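Local atomic coordinates of acyl-CoA dehydrogenase domain protein Tcur3481 (Thermomonospora curvata, PDB entry 6WY9), a protein that binds FAD and probably catalyses the dehydrogenation of acyl-CoA thioesters. Residues I19-A24 against G79-P84; E191-D196 against Y333-K338. All coordinates share one frame; numbering follows the deposited sequence.

In the fold
From the N terminus, the chain runs through helix 5-23 and returns after 54 residues, about half of them helical, to close contact 1, where 79-84 meets 19-24 within the N-terminal helical domain. It then builds the middle beta domain, whose hairpin loop 191-196 opens contact 2. That second loop closes 136 residues later, after the long helices 215-248, 260-288 and 295-319, when helix 330-340 packs against the hairpin. The two contacts follow in series, neither nested nor crossed, yet they touch: Tyr333 OH lies 2.7 Å from Arg80 O, a probable hydrogen bond, and the Trp336 indole packs on Val82 and Ala83. Helix 330-340 thus joins all three domains.

Contact 1: residues I19-A24 against G79-P84; sequences IFTDHA and GRHVAP
His81 lays its imidazole against the last turn of helix 5-23, just where a Schellman motif ends helix 67-80 in the N-terminal helical domain of the acyl-CoA dehydrogenase fold. At chi1 -62° His81 carries CG beside its backbone N, which seats one face of the ring on the peptide link between Phe20 and Thr21, with ND1 3.5 Å from Phe20 CB. A hydrogen bond with Glu77 O, one turn back, holds ND1. Against the Phe20 ring the imidazole is slid aside, with planes at 30° and centroids 6.0 Å apart, so the two rings barely overlap. The backbone of His81 is used as well: a water donates to His81 O (2.9 Å) and to Ala24 O (2.8 Å), bridging the two segments where their helices end. Val82, with positive phi, is the C-prime residue of the motif; it points away from 19-24, and its side chain touches helix 330-340. The reversal brings Ala83 back to Ala24, the first residue beyond helix 5-23, whose CB lies 4.3 Å from Ala83 CB. The same Ala83 CB meets the Phe20 ring obliquely, 3.4 Å from CD1 and 3.6 Å from CE1.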
loop_
_atom_site.group_PDB
_atom_site.type_symbol
_atom_site.label_atom_id
_atom_site.label_comp_id
_atom_site.label_asym_id
_atom_site.label_seq_id
_atom_site.Cartn_x
_atom_site.Cartn_y
_atom_site.Cartn_z
ATOM N N ILE B 19 8.390 36.355 1.980
ATOM C CA ILE B 19 8.055 36.833 0.645
ATOM C C ILE B 19 6.930 35.978 0.051
ATOM O O ILE B 19 5.929 36.497 -0.468
ATOM C CB ILE B 19 9.324 36.858 -0.221
ATOM C CG1 ILE B 19 10.266 37.956 0.312
ATOM C CG2 ILE B 19 9.034 37.011 -1.760
ATOM C CD1 ILE B 19 11.584 37.928 -0.412
ATOM N N PHE B 20 7.047 34.655 0.189
ATOM C CA PHE B 20 6.011 33.775 -0.343
ATOM C C PHE B 20 4.694 33.983 0.382
ATOM O O PHE B 20 3.629 33.953 -0.233
ATOM C CB PHE B 20 6.449 32.308 -0.239
ATOM C CG PHE B 20 7.522 31.909 -1.225
ATOM C CD1 PHE B 20 7.444 32.282 -2.564
ATOM C CD2 PHE B 20 8.593 31.127 -0.822
ATOM C CE1 PHE B 20 8.414 31.896 -3.476
ATOM C CE2 PHE B 20 9.570 30.745 -1.738
ATOM C CZ PHE B 20 9.487 31.127 -3.055
ATOM N N THR B 21 4.749 34.176 1.701
ATOM C CA THR B 21 3.548 34.416 2.486
ATOM C C THR B 21 2.848 35.704 2.070
ATOM O O THR B 21 1.611 35.758 2.023
ATOM C CB THR B 21 3.923 34.478 3.955
ATOM O OG1 THR B 21 4.423 33.202 4.360
ATOM C CG2 THR B 21 2.683 34.852 4.810
ATOM N N ASP B 22 3.626 36.763 1.796
ATOM C CA ASP B 22 3.031 38.031 1.357
ATOM C C ASP B 22 2.389 37.942 -0.026
ATOM O O ASP B 22 1.507 38.751 -0.339
ATOM C CB ASP B 22 4.080 39.144 1.309
ATOM C CG ASP B 22 4.563 39.546 2.670
ATOM O OD1 ASP B 22 3.877 39.249 3.663
ATOM O OD2 ASP B 22 5.630 40.191 2.731
ATOM N N HIS B 23 2.833 37.035 -0.895
ATOM C CA HIS B 23 2.326 37.093 -2.264
ATOM C C HIS B 23 1.579 35.857 -2.735
ATOM O O HIS B 23 0.900 35.931 -3.764
ATOM C CB HIS B 23 3.469 37.436 -3.242
ATOM C CG HIS B 23 4.027 38.807 -3.012
ATOM N ND1 HIS B 23 3.225 39.935 -2.968
ATOM C CD2 HIS B 23 5.276 39.224 -2.707
ATOM C CE1 HIS B 23 3.963 40.991 -2.671
ATOM N NE2 HIS B 23 5.211 40.588 -2.511
ATOM N N ALA B 24 1.659 34.736 -2.028
ATOM C CA ALA B 24 0.941 33.524 -2.426
ATOM C C ALA B 24 -0.375 33.424 -1.661
ATOM O O ALA B 24 -0.595 32.555 -0.798
ATOM C CB ALA B 24 1.817 32.288 -2.212
ATOM N N GLY B 79 7.397 25.357 -2.466
ATOM C CA GLY B 79 6.336 24.355 -2.501
ATOM C C GLY B 79 5.361 24.473 -1.344
ATOM O O GLY B 79 4.164 24.205 -1.499
ATOM N N ARG B 80 5.846 24.896 -0.171
ATOM C CA ARG B 80 4.945 25.083 0.970
ATOM C C ARG B 80 3.789 26.032 0.655
ATOM O O ARG B 80 2.711 25.934 1.260
ATOM C CB ARG B 80 5.735 25.631 2.143
ATOM C CG ARG B 80 5.835 24.728 3.287
ATOM C CD ARG B 80 6.763 25.339 4.299
ATOM N NE ARG B 80 7.422 24.302 5.071
ATOM C CZ ARG B 80 8.692 23.943 4.923
ATOM N NH1 ARG B 80 9.483 24.548 4.030
ATOM N NH2 ARG B 80 9.178 22.974 5.694
ATOM N N HIS B 81 4.013 26.964 -0.264
ATOM C CA HIS B 81 3.052 28.012 -0.619
ATOM C C HIS B 81 2.518 27.908 -2.042
ATOM O O HIS B 81 1.859 28.846 -2.492
ATOM C CB HIS B 81 3.721 29.376 -0.461
ATOM C CG HIS B 81 4.140 29.640 0.940
ATOM N ND1 HIS B 81 5.428 29.414 1.376
ATOM C CD2 HIS B 81 3.433 30.029 2.018
ATOM C CE1 HIS B 81 5.503 29.691 2.665
ATOM N NE2 HIS B 81 4.303 30.059 3.082
ATOM N N VAL B 82 2.843 26.820 -2.765
ATOM C CA VAL B 82 2.505 26.624 -4.175
ATOM C C VAL B 82 2.696 27.957 -4.918
ATOM O O VAL B 82 1.803 28.435 -5.615
ATOM C CB VAL B 82 1.088 25.999 -4.331
ATOM C CG1 VAL B 82 1.110 24.493 -3.794
ATOM C CG2 VAL B 82 0.003 26.755 -3.561
ATOM N N ALA B 83 3.857 28.579 -4.751
ATOM C CA ALA B 83 4.026 29.956 -5.229
ATOM C C ALA B 83 4.370 29.936 -6.714
ATOM O O ALA B 83 5.316 29.233 -7.114
ATOM C CB ALA B 83 5.114 30.687 -4.459
ATOM N N PRO B 84 3.596 30.641 -7.566
ATOM C CA PRO B 84 3.775 30.476 -9.027
ATOM C C PRO B 84 4.941 31.260 -9.624
ATOM O O PRO B 84 4.777 32.298 -10.272
ATOM C CB PRO B 84 2.423 30.953 -9.578
ATOM C CG PRO B 84 1.993 32.048 -8.591
ATOM C CD PRO B 84 2.381 31.430 -7.246
HETATM O O HOH W 1 0.092 29.859 -0.478
#

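Contact 2: residues E191-D196 against Y333-K338; sequences ETTSRD and YFLWGK
With chi1 of Thr193 at -64°, OG1 lies beside the backbone N and the methyl CG2 takes the position opposite that N, which lays the methyl against Leu335; Leu335 in turn sets CG anti to its own carbonyl carbon (chi1 -61°) and meets the same residue from the helix side. The Thr193 methyl reaches Leu335 O at 3.6 Å and lies 3.9 Å from Leu335 CD2, with Lys338 CG also beside it. In return the leucine wraps the carbonyl of Thr193: CB and CD1 each stand 3.6 Å from Thr193 O, and CD2 is scarcely farther. That oxygen accepts a hydrogen bond from a basic side chain on another protein chain of the assembly, and Thr193 OG1 pairs with an acidic side chain there. Were Leu335 an alanine, the branch packed on the Thr193 carbonyl would be gone, which would probably open a gap beside that oxygen and cost the Thr193 methyl its contact with CD2. The loop that receives the helix joins two antiparallel strands as a beta hairpin, with a type I turn from Thr192 to Arg195 closed by Arg195 N to Thr192 O (2.7 Å). At the turn Ser194 CB packs obliquely on Trp336 CD1 at 4.1 Å, and Ser194 N and Thr192 OG1 both hydrogen-bond Gln339 OE1 farther along the helix. Behind the turn, Arg195 NH2 meets Glu191 OE2 on its syn side at 2.9 Å, the acceptor lying almost in the guanidinium plane, but the nitrogen sits 30° out of the carboxylate plane; Arg38 shares that oxygen. The labour is thus divided: apolar packing joins the two segments, while polar bonds of the turn run to Gln339, to Arg38 and to another chain.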
loop_
_atom_site.group_PDB
_atom_site.type_symbol
_atom_site.label_atom_id
_atom_site.label_comp_id
_atom_site.label_asym_id
_atom_site.label_seq_id
_atom_site.Cartn_x
_atom_site.Cartn_y
_atom_site.Cartn_z
ATOM N N GLU B 191 -1.484 23.912 -21.348
ATOM C CA GLU B 191 -1.745 24.025 -19.913
ATOM C C GLU B 191 -1.652 22.671 -19.214
ATOM O O GLU B 191 -2.309 21.712 -19.622
ATOM C CB GLU B 191 -3.126 24.637 -19.657
ATOM C CG GLU B 191 -3.308 25.000 -18.183
ATOM C CD GLU B 191 -4.714 25.469 -17.857
ATOM O OE1 GLU B 191 -5.614 25.248 -18.684
ATOM O OE2 GLU B 191 -4.924 26.068 -16.782
ATOM N N THR B 192 -0.906 22.612 -18.109
ATOM C CA THR B 192 -0.723 21.355 -17.400
ATOM C C THR B 192 -1.571 21.278 -16.112
ATOM O O THR B 192 -2.163 22.242 -15.653
ATOM C CB THR B 192 0.769 21.160 -17.077
ATOM O OG1 THR B 192 1.166 22.147 -16.127
ATOM C CG2 THR B 192 1.601 21.350 -18.335
ATOM N N THR B 193 -1.555 20.097 -15.514
ATOM C CA THR B 193 -2.282 19.832 -14.278
ATOM C C THR B 193 -2.099 20.934 -13.247
ATOM O O THR B 193 -3.069 21.417 -12.662
ATOM C CB THR B 193 -1.777 18.500 -13.705
ATOM O OG1 THR B 193 -2.094 17.442 -14.613
ATOM C CG2 THR B 193 -2.419 18.225 -12.334
ATOM N N SER B 194 -0.847 21.334 -12.993
ATOM C CA SER B 194 -0.583 22.371 -11.995
ATOM C C SER B 194 -1.091 23.756 -12.404
ATOM O O SER B 194 -1.039 24.690 -11.585
ATOM C CB SER B 194 0.933 22.433 -11.727
ATOM O OG SER B 194 1.596 22.995 -12.853
ATOM N N ARG B 195 -1.550 23.935 -13.644
ATOM C CA ARG B 195 -1.964 25.241 -14.211
ATOM C C ARG B 195 -0.759 26.055 -14.681
ATOM O O ARG B 195 -0.920 27.272 -14.949
ATOM C CB ARG B 195 -2.760 26.157 -13.265
ATOM C CG ARG B 195 -4.043 25.621 -12.677
ATOM C CD ARG B 195 -5.118 25.697 -13.711
ATOM N NE ARG B 195 -6.467 25.484 -13.191
ATOM C CZ ARG B 195 -7.540 25.505 -13.973
ATOM N NH1 ARG B 195 -8.749 25.293 -13.460
ATOM N NH2 ARG B 195 -7.385 25.736 -15.284
ATOM N N ASP B 196 0.438 25.463 -14.743
ATOM C CA ASP B 196 1.539 26.113 -15.436
ATOM C C ASP B 196 1.168 26.245 -16.908
ATOM O O ASP B 196 0.331 25.499 -17.426
ATOM C CB ASP B 196 2.834 25.283 -15.285
ATOM C CG ASP B 196 4.046 25.920 -16.002
ATOM O OD1 ASP B 196 4.286 27.136 -15.791
ATOM O OD2 ASP B 196 4.788 25.201 -16.761
ATOM N N TYR B 333 -2.335 22.092 -3.810
ATOM C CA TYR B 333 -1.311 21.138 -3.375
ATOM C C TYR B 333 -1.497 19.805 -4.083
ATOM O O TYR B 333 -0.524 19.188 -4.544
ATOM C CB TYR B 333 -1.393 20.978 -1.845
ATOM C CG TYR B 333 -1.007 22.283 -1.183
ATOM C CD1 TYR B 333 -1.913 23.346 -1.107
ATOM C CD2 TYR B 333 0.292 22.479 -0.714
ATOM C CE1 TYR B 333 -1.523 24.580 -0.569
ATOM C CE2 TYR B 333 0.687 23.708 -0.152
ATOM C CZ TYR B 333 -0.229 24.743 -0.091
ATOM O OH TYR B 333 0.172 25.947 0.466
ATOM N N PHE B 334 -2.757 19.377 -4.238
ATOM C CA PHE B 334 -3.030 18.180 -5.037
ATOM C C PHE B 334 -2.499 18.339 -6.464
ATOM O O PHE B 334 -1.835 17.434 -7.003
ATOM C CB PHE B 334 -4.547 17.876 -5.064
ATOM C CG PHE B 334 -4.851 16.645 -5.837
ATOM C CD1 PHE B 334 -4.474 15.407 -5.345
ATOM C CD2 PHE B 334 -5.410 16.722 -7.105
ATOM C CE1 PHE B 334 -4.692 14.227 -6.091
ATOM C CE2 PHE B 334 -5.641 15.561 -7.847
ATOM C CZ PHE B 334 -5.278 14.301 -7.330
ATOM N N LEU B 335 -2.809 19.478 -7.111
ATOM C CA LEU B 335 -2.395 19.677 -8.505
ATOM C C LEU B 335 -0.863 19.701 -8.633
ATOM O O LEU B 335 -0.300 19.074 -9.537
ATOM C CB LEU B 335 -3.001 20.967 -9.083
ATOM C CG LEU B 335 -4.543 21.037 -9.135
ATOM C CD1 LEU B 335 -4.993 22.372 -9.732
ATOM C CD2 LEU B 335 -5.032 19.830 -9.987
ATOM N N TRP B 336 -0.182 20.469 -7.767
ATOM C CA TRP B 336 1.283 20.487 -7.753
ATOM C C TRP B 336 1.871 19.107 -7.451
ATOM O O TRP B 336 2.798 18.645 -8.136
ATOM C CB TRP B 336 1.791 21.501 -6.714
ATOM C CG TRP B 336 1.798 22.934 -7.217
ATOM C CD1 TRP B 336 0.771 23.594 -7.811
ATOM C CD2 TRP B 336 2.899 23.874 -7.141
ATOM N NE1 TRP B 336 1.148 24.887 -8.106
ATOM C CE2 TRP B 336 2.451 25.079 -7.707
ATOM C CE3 TRP B 336 4.205 23.804 -6.632
ATOM C CZ2 TRP B 336 3.273 26.228 -7.807
ATOM C CZ3 TRP B 336 5.021 24.964 -6.716
ATOM C CH2 TRP B 336 4.548 26.149 -7.303
ATOM N N GLY B 337 1.378 18.451 -6.397
ATOM C CA GLY B 337 1.938 17.162 -6.017
ATOM C C GLY B 337 1.827 16.159 -7.144
ATOM O O GLY B 337 2.794 15.467 -7.477
ATOM N N LYS B 338 0.647 16.104 -7.758
ATOM C CA LYS B 338 0.363 15.189 -8.854
ATOM C C LYS B 338 1.289 15.470 -10.039
ATOM O O LYS B 338 1.923 14.557 -10.584
ATOM C CB LYS B 338 -1.137 15.333 -9.202
ATOM C CG LYS B 338 -1.645 14.759 -10.505
ATOM C CD LYS B 338 -2.442 13.431 -10.304
ATOM C CE LYS B 338 -2.801 12.752 -11.659
ATOM N NZ LYS B 338 -3.190 11.259 -11.499
#